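Local atomic coordinates of beta-porphyranase B (Bacteroides plebeius, PDB entry 4AWD), a protein that cleaves the sulfated red-seaweed polysaccharide porphyran at beta-1,4 linkages between D-galactose and L-galactose-6-sulfate, releasing mainly disaccharides. Residues E107-D110 with D115-R118; W246-D249 with V253-Y256; A66-K71 with I282-E287. One frame throughout, in Å; residues are numbered along the deposited sequence.

Interaction 1 (E107-D110 with D115-R118)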
ATOM      1  N   GLU A 107     -13.499 -20.801   3.053  1.00 17.48           N
ATOM      2  CA  GLU A 107     -14.578 -19.811   2.944  1.00 18.21           C
ATOM      3  C   GLU A 107     -14.915 -19.373   1.511  1.00 18.90           C
ATOM      4  O   GLU A 107     -14.064 -19.382   0.618  1.00 18.56           O
ATOM      5  CB  GLU A 107     -14.269 -18.564   3.812  1.00 17.78           C
ATOM      6  CG  GLU A 107     -14.371 -18.766   5.349  1.00 18.73           C
ATOM      7  CD  GLU A 107     -14.156 -17.466   6.186  1.00 21.10           C
ATOM      8  OE1 GLU A 107     -14.054 -16.345   5.613  1.00 21.80           O
ATOM      9  OE2 GLU A 107     -14.079 -17.569   7.433  1.00 19.26           O
ATOM     10  N   GLY A 108     -16.179 -18.991   1.312  1.00 20.01           N
ATOM     11  CA  GLY A 108     -16.617 -18.239   0.129  1.00 21.28           C
ATOM     12  C   GLY A 108     -16.513 -16.738   0.405  1.00 22.35           C
ATOM     13  O   GLY A 108     -15.586 -16.296   1.103  1.00 23.01           O
ATOM     14  N   LEU A 109     -17.453 -15.954  -0.125  1.00 22.82           N
ATOM     15  CA  LEU A 109     -17.472 -14.499   0.092  1.00 23.69           C
ATOM     16  C   LEU A 109     -18.099 -14.102   1.430  1.00 24.13           C
ATOM     17  O   LEU A 109     -18.996 -14.776   1.927  1.00 24.32           O
ATOM     18  CB  LEU A 109     -18.224 -13.786  -1.038  1.00 23.82           C
ATOM     19  CG  LEU A 109     -17.717 -13.901  -2.479  1.00 23.58           C
ATOM     20  CD1 LEU A 109     -18.850 -13.660  -3.478  1.00 23.13           C
ATOM     21  CD2 LEU A 109     -16.566 -12.945  -2.718  1.00 23.47           C
ATOM     22  N   ASP A 110     -17.600 -13.016   2.018  1.00 24.92           N
ATOM     23  CA  ASP A 110     -18.186 -12.424   3.223  1.00 25.28           C
ATOM     24  C   ASP A 110     -18.364 -13.379   4.402  1.00 25.49           C
ATOM     25  O   ASP A 110     -19.409 -13.357   5.062  1.00 25.65           O
ATOM     26  CB  ASP A 110     -19.532 -11.768   2.879  1.00 25.49           C
ATOM     27  CG  ASP A 110     -19.427 -10.820   1.704  1.00 26.40           C
ATOM     28  OD1 ASP A 110     -18.429 -10.071   1.644  1.00 29.06           O
ATOM     29  OD2 ASP A 110     -20.330 -10.812   0.843  1.00 26.38           O
ATOM     30  N   ASP A 115     -15.318 -22.399  -1.119  1.00 21.07           N
ATOM     31  CA  ASP A 115     -14.015 -22.924  -1.520  1.00 20.86           C
ATOM     32  C   ASP A 115     -13.113 -21.847  -2.114  1.00 20.57           C
ATOM     33  O   ASP A 115     -12.078 -22.144  -2.727  1.00 20.33           O
ATOM     34  CB  ASP A 115     -14.211 -24.044  -2.533  1.00 21.28           C
ATOM     35  CG  ASP A 115     -15.194 -25.094  -2.054  1.00 22.77           C
ATOM     36  OD1 ASP A 115     -14.881 -25.774  -1.058  1.00 23.68           O
ATOM     37  OD2 ASP A 115     -16.283 -25.223  -2.659  1.00 25.07           O
ATOM     38  N   LYS A 116     -13.514 -20.594  -1.935  1.00 19.80           N
ATOM     39  CA  LYS A 116     -12.803 -19.478  -2.535  1.00 19.07           C
ATOM     40  C   LYS A 116     -11.534 -19.175  -1.745  1.00 18.08           C
ATOM     41  O   LYS A 116     -10.492 -18.971  -2.347  1.00 17.93           O
ATOM     42  CB  LYS A 116     -13.718 -18.255  -2.635  1.00 18.95           C
ATOM     43  CG  LYS A 116     -13.084 -17.044  -3.301  1.00 21.18           C
ATOM     44  CD  LYS A 116     -14.118 -15.940  -3.639  1.00 23.10           C
ATOM     45  CE  LYS A 116     -15.125 -16.388  -4.715  1.00 23.61           C
ATOM     46  NZ  LYS A 116     -14.457 -16.554  -6.046  1.00 25.04           N
ATOM     47  N   TYR A 117     -11.622 -19.194  -0.411  1.00 16.95           N
ATOM     48  CA  TYR A 117     -10.513 -18.774   0.472  1.00 16.45           C
ATOM     49  C   TYR A 117     -10.046 -19.850   1.455  1.00 16.01           C
ATOM     50  O   TYR A 117     -10.846 -20.431   2.182  1.00 15.99           O
ATOM     51  CB  TYR A 117     -10.900 -17.518   1.273  1.00 16.00           C
ATOM     52  CG  TYR A 117     -11.280 -16.336   0.411  1.00 15.31           C
ATOM     53  CD1 TYR A 117     -10.338 -15.736  -0.429  1.00 13.45           C
ATOM     54  CD2 TYR A 117     -12.571 -15.808   0.445  1.00 13.53           C
ATOM     55  CE1 TYR A 117     -10.669 -14.654  -1.224  1.00 12.58           C
ATOM     56  CE2 TYR A 117     -12.909 -14.720  -0.339  1.00 13.90           C
ATOM     57  CZ  TYR A 117     -11.945 -14.154  -1.180  1.00 13.68           C
ATOM     58  OH  TYR A 117     -12.257 -13.080  -1.969  1.00 13.20           O
ATOM     59  N   ARG A 118      -8.743 -20.100   1.474  1.00 16.01           N
ATOM     60  CA  ARG A 118      -8.145 -21.019   2.443  1.00 16.40           C
ATOM     61  C   ARG A 118      -6.946 -20.390   3.132  1.00 15.76           C
ATOM     62  O   ARG A 118      -6.299 -21.028   3.960  1.00 16.41           O
ATOM     63  CB  ARG A 118      -7.754 -22.350   1.786  1.00 16.90           C
ATOM     64  CG  ARG A 118      -6.654 -22.218   0.744  1.00 19.82           C
ATOM     65  CD  ARG A 118      -6.316 -23.537   0.102  1.00 23.93           C
ATOM     66  NE  ARG A 118      -4.969 -23.525  -0.471  1.00 28.07           N
ATOM     67  CZ  ARG A 118      -4.689 -23.275  -1.752  1.00 30.82           C
ATOM     68  NH1 ARG A 118      -5.660 -23.005  -2.633  1.00 30.52           N
ATOM     69  NH2 ARG A 118      -3.425 -23.302  -2.158  1.00 31.13           N
TER
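A classic beta bulge joins Glu107 to Lys116 and Tyr117 at the surface of the protein, where strands 95-107 and 117-126 are linked by a loop. Glu107 and Tyr117 form an antiparallel hydrogen-bonded pair: Glu107 N binds Tyr117 O at 2.8 Å, and Tyr117 N returns to Glu107 O at 2.7 Å. The extra residue, Lys116, turns its own N toward that carbonyl as well, but its bond to Glu107 O is weak, with an N-H...O angle of 119°. The Tyr117 ring brings CD2 to 3.1 Å from Gly108 O, which lies at its edge, near the ring plane. Lys116 CG sits 3.7 Å above the centre of one face of this ring. The lysine reaches that place because CG stands anti to the backbone N (chi1 -178°); farther out, its CD meets Leu109 CD2 at 4.0 Å. The polar ends find partners outside the two segments: Glu107 OE1 makes a salt bridge with Lys85 NZ, and Tyr117 OH a hydrogen bond with Gly78 O. Tyr117 also touches Asn77, in the loop region of Trp75 and Arg79, which probably bind substrate. Tyr117 packs on Leu103 of strand 95-107, and the backbone of Arg118 bonds to Leu103 and to Pro81.

Interaction 2 (W246-D249 with V253-Y256)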
ATOM      1  N   TRP A 246       6.915  11.056  -1.414  1.00 13.28           N
ATOM      2  CA  TRP A 246       6.548  12.457  -1.368  1.00 13.60           C
ATOM      3  C   TRP A 246       5.502  12.682  -2.453  1.00 13.15           C
ATOM      4  O   TRP A 246       5.821  12.771  -3.637  1.00 13.15           O
ATOM      5  CB  TRP A 246       7.751  13.377  -1.591  1.00 13.33           C
ATOM      6  CG  TRP A 246       7.416  14.845  -1.473  1.00 14.72           C
ATOM      7  CD1 TRP A 246       6.167  15.407  -1.361  1.00 15.69           C
ATOM      8  CD2 TRP A 246       8.342  15.940  -1.475  1.00 16.19           C
ATOM      9  NE1 TRP A 246       6.266  16.780  -1.281  1.00 15.32           N
ATOM     10  CE2 TRP A 246       7.588  17.130  -1.353  1.00 16.77           C
ATOM     11  CE3 TRP A 246       9.738  16.030  -1.564  1.00 17.49           C
ATOM     12  CZ2 TRP A 246       8.187  18.399  -1.321  1.00 18.64           C
ATOM     13  CZ3 TRP A 246      10.331  17.288  -1.525  1.00 18.97           C
ATOM     14  CH2 TRP A 246       9.554  18.457  -1.407  1.00 17.96           C
ATOM     15  N   TRP A 247       4.248  12.753  -2.045  1.00 12.98           N
ATOM     16  CA  TRP A 247       3.179  13.025  -2.992  1.00 12.52           C
ATOM     17  C   TRP A 247       3.160  14.547  -3.173  1.00 12.53           C
ATOM     18  O   TRP A 247       2.577  15.269  -2.373  1.00 12.34           O
ATOM     19  CB  TRP A 247       1.866  12.442  -2.467  1.00 11.63           C
ATOM     20  CG  TRP A 247       0.675  12.587  -3.373  1.00 11.58           C
ATOM     21  CD1 TRP A 247       0.646  13.103  -4.649  1.00 10.52           C
ATOM     22  CD2 TRP A 247      -0.669  12.177  -3.079  1.00 10.14           C
ATOM     23  NE1 TRP A 247      -0.630  13.052  -5.144  1.00 10.59           N
ATOM     24  CE2 TRP A 247      -1.457  12.492  -4.206  1.00  9.31           C
ATOM     25  CE3 TRP A 247      -1.281  11.582  -1.963  1.00 10.03           C
ATOM     26  CZ2 TRP A 247      -2.822  12.231  -4.257  1.00 10.09           C
ATOM     27  CZ3 TRP A 247      -2.646  11.317  -2.012  1.00 11.56           C
ATOM     28  CH2 TRP A 247      -3.402  11.643  -3.154  1.00 11.68           C
ATOM     29  N   VAL A 248       3.853  15.019  -4.208  1.00 12.62           N
ATOM     30  CA  VAL A 248       4.186  16.445  -4.331  1.00 12.49           C
ATOM     31  C   VAL A 248       2.999  17.288  -4.764  1.00 13.00           C
ATOM     32  O   VAL A 248       2.749  18.346  -4.182  1.00 13.43           O
ATOM     33  CB  VAL A 248       5.341  16.690  -5.326  1.00 12.62           C
ATOM     34  CG1 VAL A 248       5.629  18.214  -5.460  1.00 11.81           C
ATOM     35  CG2 VAL A 248       6.578  15.919  -4.912  1.00 11.20           C
ATOM     36  N   ASP A 249       2.292  16.820  -5.793  1.00 13.18           N
ATOM     37  CA  ASP A 249       1.100  17.492  -6.337  1.00 13.95           C
ATOM     38  C   ASP A 249       0.284  16.509  -7.165  1.00 14.05           C
ATOM     39  O   ASP A 249       0.541  15.307  -7.147  1.00 15.05           O
ATOM     40  CB  ASP A 249       1.458  18.736  -7.182  1.00 13.20           C
ATOM     41  CG  ASP A 249       2.419  18.424  -8.311  1.00 13.97           C
ATOM     42  OD1 ASP A 249       2.290  17.365  -8.960  1.00 13.52           O
ATOM     43  OD2 ASP A 249       3.331  19.241  -8.548  1.00 15.12           O
ATOM     44  N   VAL A 253       4.687  12.224  -7.968  1.00 13.65           N
ATOM     45  CA  VAL A 253       4.941  11.463  -6.756  1.00 13.24           C
ATOM     46  C   VAL A 253       6.384  10.977  -6.820  1.00 13.07           C
ATOM     47  O   VAL A 253       6.850  10.581  -7.882  1.00 12.82           O
ATOM     48  CB  VAL A 253       3.977  10.270  -6.618  1.00 13.59           C
ATOM     49  CG1 VAL A 253       4.096   9.693  -5.239  1.00 14.91           C
ATOM     50  CG2 VAL A 253       2.522  10.704  -6.847  1.00 12.90           C
ATOM     51  N   LYS A 254       7.097  11.051  -5.696  1.00 13.07           N
ATOM     52  CA  LYS A 254       8.534  10.731  -5.654  1.00 12.84           C
ATOM     53  C   LYS A 254       8.842   9.715  -4.553  1.00 12.86           C
ATOM     54  O   LYS A 254       8.437   9.897  -3.404  1.00 13.39           O
ATOM     55  CB  LYS A 254       9.365  12.002  -5.436  1.00 12.14           C
ATOM     56  CG  LYS A 254       9.113  13.099  -6.471  1.00 11.49           C
ATOM     57  CD  LYS A 254      10.105  14.286  -6.373  1.00  8.65           C
ATOM     58  CE  LYS A 254       9.913  15.242  -7.559  1.00  6.47           C
ATOM     59  NZ  LYS A 254      10.777  16.492  -7.513  1.00  4.18           N
ATOM     60  N   PHE A 255       9.594   8.672  -4.887  1.00 12.66           N
ATOM     61  CA  PHE A 255       9.763   7.544  -3.966  1.00 12.51           C
ATOM     62  C   PHE A 255      11.130   7.441  -3.297  1.00 12.78           C
ATOM     63  O   PHE A 255      12.166   7.716  -3.911  1.00 12.93           O
ATOM     64  CB  PHE A 255       9.372   6.234  -4.654  1.00 12.40           C
ATOM     65  CG  PHE A 255       7.969   6.242  -5.168  1.00 10.93           C
ATOM     66  CD1 PHE A 255       6.916   5.931  -4.327  1.00  9.27           C
ATOM     67  CD2 PHE A 255       7.700   6.616  -6.489  1.00  9.78           C
ATOM     68  CE1 PHE A 255       5.597   5.967  -4.787  1.00 11.63           C
ATOM     69  CE2 PHE A 255       6.389   6.648  -6.963  1.00 12.04           C
ATOM     70  CZ  PHE A 255       5.329   6.317  -6.108  1.00 10.83           C
ATOM     71  N   TYR A 256      11.114   7.047  -2.027  1.00 12.68           N
ATOM     72  CA  TYR A 256      12.322   6.995  -1.206  1.00 12.57           C
ATOM     73  C   TYR A 256      12.497   5.635  -0.550  1.00 12.27           C
ATOM     74  O   TYR A 256      11.563   5.073   0.018  1.00 11.72           O
ATOM     75  CB  TYR A 256      12.309   8.105  -0.154  1.00 12.52           C
ATOM     76  CG  TYR A 256      12.352   9.491  -0.763  1.00 14.01           C
ATOM     77  CD1 TYR A 256      11.214  10.054  -1.361  1.00 12.93           C
ATOM     78  CD2 TYR A 256      13.537  10.239  -0.758  1.00 14.87           C
ATOM     79  CE1 TYR A 256      11.252  11.309  -1.937  1.00 13.07           C
ATOM     80  CE2 TYR A 256      13.584  11.510  -1.337  1.00 15.25           C
ATOM     81  CZ  TYR A 256      12.437  12.036  -1.919  1.00 15.34           C
ATOM     82  OH  TYR A 256      12.477  13.287  -2.491  1.00 15.88           O
TER
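Trp246 meets Lys254 as an antiparallel hydrogen-bonded pair. Its N-H bonds to Lys254 O (N to O 2.8 Å), and the return bond runs from Lys254 N to Trp246 O at 3.0 Å; the same oxygen receives a CA-H...O contact from Val253. The Trp246 indole lies side by side with Tyr256, the two pointing the same way, so that Tyr256 OH stands at the indole edge, 4.0 Å from Trp246 CE3, while Tyr256 CE1 touches Trp246 CB. Trp48 adds an edge-to-face contact to this indole, and Pro40 touches both aromatic residues. Next in the hairpin of strands 241-249 and 252-257 comes Trp247, on the face opposite Trp246 and Lys254, shared with Val253, its partner in a non-hydrogen-bonded pair. A chi1 of -177° places the ring beside the carbonyl carbon, with CD1 meeting Val253 CG2 at 3.8 Å; both residues also pack on Leu177 of strand 168-182. Val248 lays CG2 over one face of the Trp246 indole, 3.5 Å above the plane and offset toward the rim, and sets the same methyl 4.1 Å from Lys254 CG. Val248 and Asp249 then both face Thr252 in a classic beta bulge, where Asp249 OD1 accepts hydrogen bonds from Asn251 N and Thr252 OG1.

Interaction 3 (A66-K71 with I282-E287)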
ATOM      1  N   ALA A  66      -9.503   4.224  17.005  1.00 15.07           N
ATOM      2  CA  ALA A  66      -9.962   5.546  16.548  1.00 15.26           C
ATOM      3  C   ALA A  66      -9.359   5.921  15.186  1.00 14.88           C
ATOM      4  O   ALA A  66     -10.011   6.584  14.384  1.00 15.33           O
ATOM      5  CB  ALA A  66      -9.665   6.635  17.585  1.00 15.04           C
ATOM      6  N   LYS A  67      -8.129   5.471  14.939  1.00 14.26           N
ATOM      7  CA  LYS A  67      -7.354   5.839  13.746  1.00 14.04           C
ATOM      8  C   LYS A  67      -7.366   4.790  12.614  1.00 13.46           C
ATOM      9  O   LYS A  67      -7.173   5.139  11.441  1.00 13.06           O
ATOM     10  CB  LYS A  67      -5.895   6.101  14.147  1.00 14.16           C
ATOM     11  CG  LYS A  67      -5.076   6.882  13.118  1.00 14.82           C
ATOM     12  CD  LYS A  67      -3.693   7.236  13.670  1.00 15.48           C
ATOM     13  CE  LYS A  67      -3.745   8.306  14.772  1.00 13.84           C
ATOM     14  NZ  LYS A  67      -2.358   8.537  15.324  1.00 14.36           N
ATOM     15  N   TRP A  68      -7.557   3.519  12.970  1.00 12.43           N
ATOM     16  CA  TRP A  68      -7.403   2.415  12.009  1.00 11.97           C
ATOM     17  C   TRP A  68      -8.578   1.453  11.992  1.00 11.50           C
ATOM     18  O   TRP A  68      -9.149   1.152  13.030  1.00 11.85           O
ATOM     19  CB  TRP A  68      -6.123   1.602  12.290  1.00 10.73           C
ATOM     20  CG  TRP A  68      -4.906   2.418  12.389  1.00 10.53           C
ATOM     21  CD1 TRP A  68      -4.251   2.759  13.528  1.00 10.66           C
ATOM     22  CD2 TRP A  68      -4.171   3.018  11.309  1.00 10.09           C
ATOM     23  NE1 TRP A  68      -3.149   3.523  13.231  1.00  9.23           N
ATOM     24  CE2 TRP A  68      -3.086   3.709  11.877  1.00  9.37           C
ATOM     25  CE3 TRP A  68      -4.327   3.036   9.919  1.00  9.88           C
ATOM     26  CZ2 TRP A  68      -2.160   4.419  11.107  1.00  9.09           C
ATOM     27  CZ3 TRP A  68      -3.401   3.734   9.154  1.00  9.07           C
ATOM     28  CH2 TRP A  68      -2.333   4.415   9.753  1.00  9.08           C
ATOM     29  N   HIS A  69      -8.915   0.962  10.809  1.00 11.77           N
ATOM     30  CA  HIS A  69      -9.771  -0.219  10.679  1.00 12.53           C
ATOM     31  C   HIS A  69      -8.876  -1.452  10.592  1.00 12.78           C
ATOM     32  O   HIS A  69      -8.095  -1.570   9.634  1.00 13.04           O
ATOM     33  CB  HIS A  69     -10.610  -0.147   9.408  1.00 12.17           C
ATOM     34  CG  HIS A  69     -11.621   0.958   9.396  1.00 12.62           C
ATOM     35  ND1 HIS A  69     -12.732   0.962  10.214  1.00 14.47           N
ATOM     36  CD2 HIS A  69     -11.725   2.059   8.616  1.00 11.66           C
ATOM     37  CE1 HIS A  69     -13.464   2.030   9.953  1.00 13.22           C
ATOM     38  NE2 HIS A  69     -12.872   2.714   8.993  1.00 13.01           N
ATOM     39  N   ALA A  70      -8.988  -2.357  11.569  1.00 12.64           N
ATOM     40  CA  ALA A  70      -8.210  -3.620  11.576  1.00 12.96           C
ATOM     41  C   ALA A  70      -8.557  -4.496  10.374  1.00 13.21           C
ATOM     42  O   ALA A  70      -7.674  -5.154   9.799  1.00 13.86           O
ATOM     43  CB  ALA A  70      -8.430  -4.407  12.882  1.00 12.16           C
ATOM     44  N   LYS A  71      -9.844  -4.519  10.027  1.00 12.74           N
ATOM     45  CA  LYS A  71     -10.297  -5.084   8.772  1.00 12.71           C
ATOM     46  C   LYS A  71     -10.849  -3.974   7.880  1.00 12.54           C
ATOM     47  O   LYS A  71     -11.927  -3.417   8.137  1.00 11.68           O
ATOM     48  CB  LYS A  71     -11.355  -6.162   8.999  1.00 12.70           C
ATOM     49  CG  LYS A  71     -11.614  -7.019   7.769  1.00 13.40           C
ATOM     50  CD  LYS A  71     -13.084  -7.428   7.674  1.00 16.33           C
ATOM     51  CE  LYS A  71     -13.313  -8.650   6.763  1.00 16.07           C
ATOM     52  NZ  LYS A  71     -12.685  -8.530   5.421  1.00 13.63           N
ATOM     53  N   ILE A 282      -5.156   5.406   3.763  1.00 11.82           N
ATOM     54  CA  ILE A 282      -4.010   4.482   3.810  1.00 11.54           C
ATOM     55  C   ILE A 282      -4.526   3.044   3.780  1.00 11.53           C
ATOM     56  O   ILE A 282      -5.458   2.708   4.520  1.00 12.01           O
ATOM     57  CB  ILE A 282      -3.174   4.659   5.112  1.00 11.68           C
ATOM     58  CG1 ILE A 282      -2.690   6.105   5.288  1.00 12.24           C
ATOM     59  CG2 ILE A 282      -1.999   3.681   5.155  1.00 10.64           C
ATOM     60  CD1 ILE A 282      -1.402   6.417   4.569  1.00 13.09           C
ATOM     61  N   HIS A 283      -3.942   2.207   2.926  1.00 11.01           N
ATOM     62  CA  HIS A 283      -4.144   0.761   3.007  1.00 11.19           C
ATOM     63  C   HIS A 283      -2.867   0.030   3.413  1.00 11.03           C
ATOM     64  O   HIS A 283      -1.785   0.308   2.903  1.00 11.79           O
ATOM     65  CB  HIS A 283      -4.646   0.200   1.683  1.00 11.45           C
ATOM     66  CG  HIS A 283      -6.053  -0.322   1.736  1.00 13.45           C
ATOM     67  ND1 HIS A 283      -6.802  -0.560   0.601  1.00 13.59           N
ATOM     68  CD2 HIS A 283      -6.845  -0.657   2.785  1.00 13.18           C
ATOM     69  CE1 HIS A 283      -7.992  -1.020   0.948  1.00 13.60           C
ATOM     70  NE2 HIS A 283      -8.044  -1.088   2.267  1.00 13.98           N
ATOM     71  N   ILE A 284      -2.981  -0.904   4.338  1.00 10.28           N
ATOM     72  CA  ILE A 284      -1.825  -1.698   4.717  1.00  9.72           C
ATOM     73  C   ILE A 284      -2.240  -3.160   4.574  1.00  9.77           C
ATOM     74  O   ILE A 284      -3.058  -3.648   5.335  1.00 10.25           O
ATOM     75  CB  ILE A 284      -1.314  -1.367   6.144  1.00  9.05           C
ATOM     76  CG1 ILE A 284      -1.249   0.152   6.362  1.00  7.32           C
ATOM     77  CG2 ILE A 284       0.061  -2.002   6.360  1.00  8.25           C
ATOM     78  CD1 ILE A 284      -0.857   0.607   7.772  1.00  2.00           C
ATOM     79  N   VAL A 285      -1.682  -3.844   3.582  1.00  9.69           N
ATOM     80  CA  VAL A 285      -2.295  -5.072   3.077  1.00  9.80           C
ATOM     81  C   VAL A 285      -1.324  -6.235   2.867  1.00  9.25           C
ATOM     82  O   VAL A 285      -0.205  -6.063   2.403  1.00  9.50           O
ATOM     83  CB  VAL A 285      -3.040  -4.797   1.749  1.00  9.82           C
ATOM     84  CG1 VAL A 285      -3.505  -6.084   1.103  1.00 10.34           C
ATOM     85  CG2 VAL A 285      -4.223  -3.874   1.994  1.00 10.22           C
ATOM     86  N   THR A 286      -1.819  -7.423   3.175  1.00  8.59           N
ATOM     87  CA  THR A 286      -1.112  -8.684   3.007  1.00  7.67           C
ATOM     88  C   THR A 286      -1.957  -9.554   2.054  1.00  6.33           C
ATOM     89  O   THR A 286      -3.087  -9.935   2.379  1.00  6.16           O
ATOM     90  CB  THR A 286      -0.945  -9.315   4.410  1.00  8.10           C
ATOM     91  OG1 THR A 286       0.420  -9.173   4.845  1.00 10.13           O
ATOM     92  CG2 THR A 286      -1.361 -10.715   4.424  1.00  8.10           C
ATOM     93  N   GLU A 287      -1.442  -9.830   0.851  1.00  3.96           N
ATOM     94  CA  GLU A 287      -2.302 -10.426  -0.163  1.00  2.00           C
ATOM     95  C   GLU A 287      -1.644 -11.499  -0.986  1.00  2.00           C
ATOM     96  O   GLU A 287      -0.434 -11.806  -0.873  1.00  2.00           O
ATOM     97  CB  GLU A 287      -2.865  -9.361  -1.106  1.00  2.00           C
ATOM     98  CG  GLU A 287      -2.042  -9.143  -2.367  1.00  5.29           C
ATOM     99  CD  GLU A 287      -2.000  -7.674  -2.762  1.00  7.56           C
ATOM    100  OE1 GLU A 287      -1.335  -6.901  -2.035  1.00  6.97           O
ATOM    101  OE2 GLU A 287      -2.640  -7.298  -3.778  1.00 10.06           O
TER
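The indole of Trp68 presents its benzo rim to strand 281-285: Ile282 lies at the edge, near the ring plane, with its CB 4.2 Å from Trp68 CZ3, and Ile284 approaches the same carbon obliquely through CD1, at 4.3 Å. One face of the indole is covered from within its own segment by Lys67 CG, 3.8 Å above the plane and offset toward the rim. The CA atoms of Trp68 and Ile282 are 9.1 Å apart, and no hydrogen bond passes between the two segments, so the tryptophan bridges the distance with its ring. In Trp68, chi1 -52° sets CG beside the backbone N, and chi2 104° turns the six-membered ring toward the isoleucines and NE1 toward Asp56 OD2, its hydrogen-bond partner. Ile284 reaches out through an extended chain (chi2 176°), which carries its terminal methyl to the ring. This is core packing of the GH16 beta-sandwich, between two strands that both pair antiparallel with strand 117-126, from which Val124 touches Trp68 and Ile284, as does Val314 of strand 308-321. Farther along the second segment, Glu287, a substrate-binding residue by similarity, forms a salt bridge with Arg79. Across the two segments the contact is thus purely apolar, held by dispersion and the hydrophobic effect, and the buried indole N-H is satisfied by a carboxylate on a different side from the isoleucines.

The three contacts lie within the GH16 catalytic region, whose fold is a beta-sandwich (jelly roll). Along the chain, interactions 1 and 2 follow each other in series, and both are nested inside the long loop closed by interaction 3. Interactions 1 and 2 lie on opposite sides of the chain's centre, their centres about 37 Å apart; that of interaction 3 is about 20 Å from the first and 21 Å from the second. Strand 117-126 connects interactions 1 and 3, carrying the bulge at its start and pairing with strands 68-69 and 281-285. Interactions 1 and 2 join strands adjacent in sequence; interaction 3 packs core segments 211 residues apart, the second running on to Glu287, probably substrate-binding.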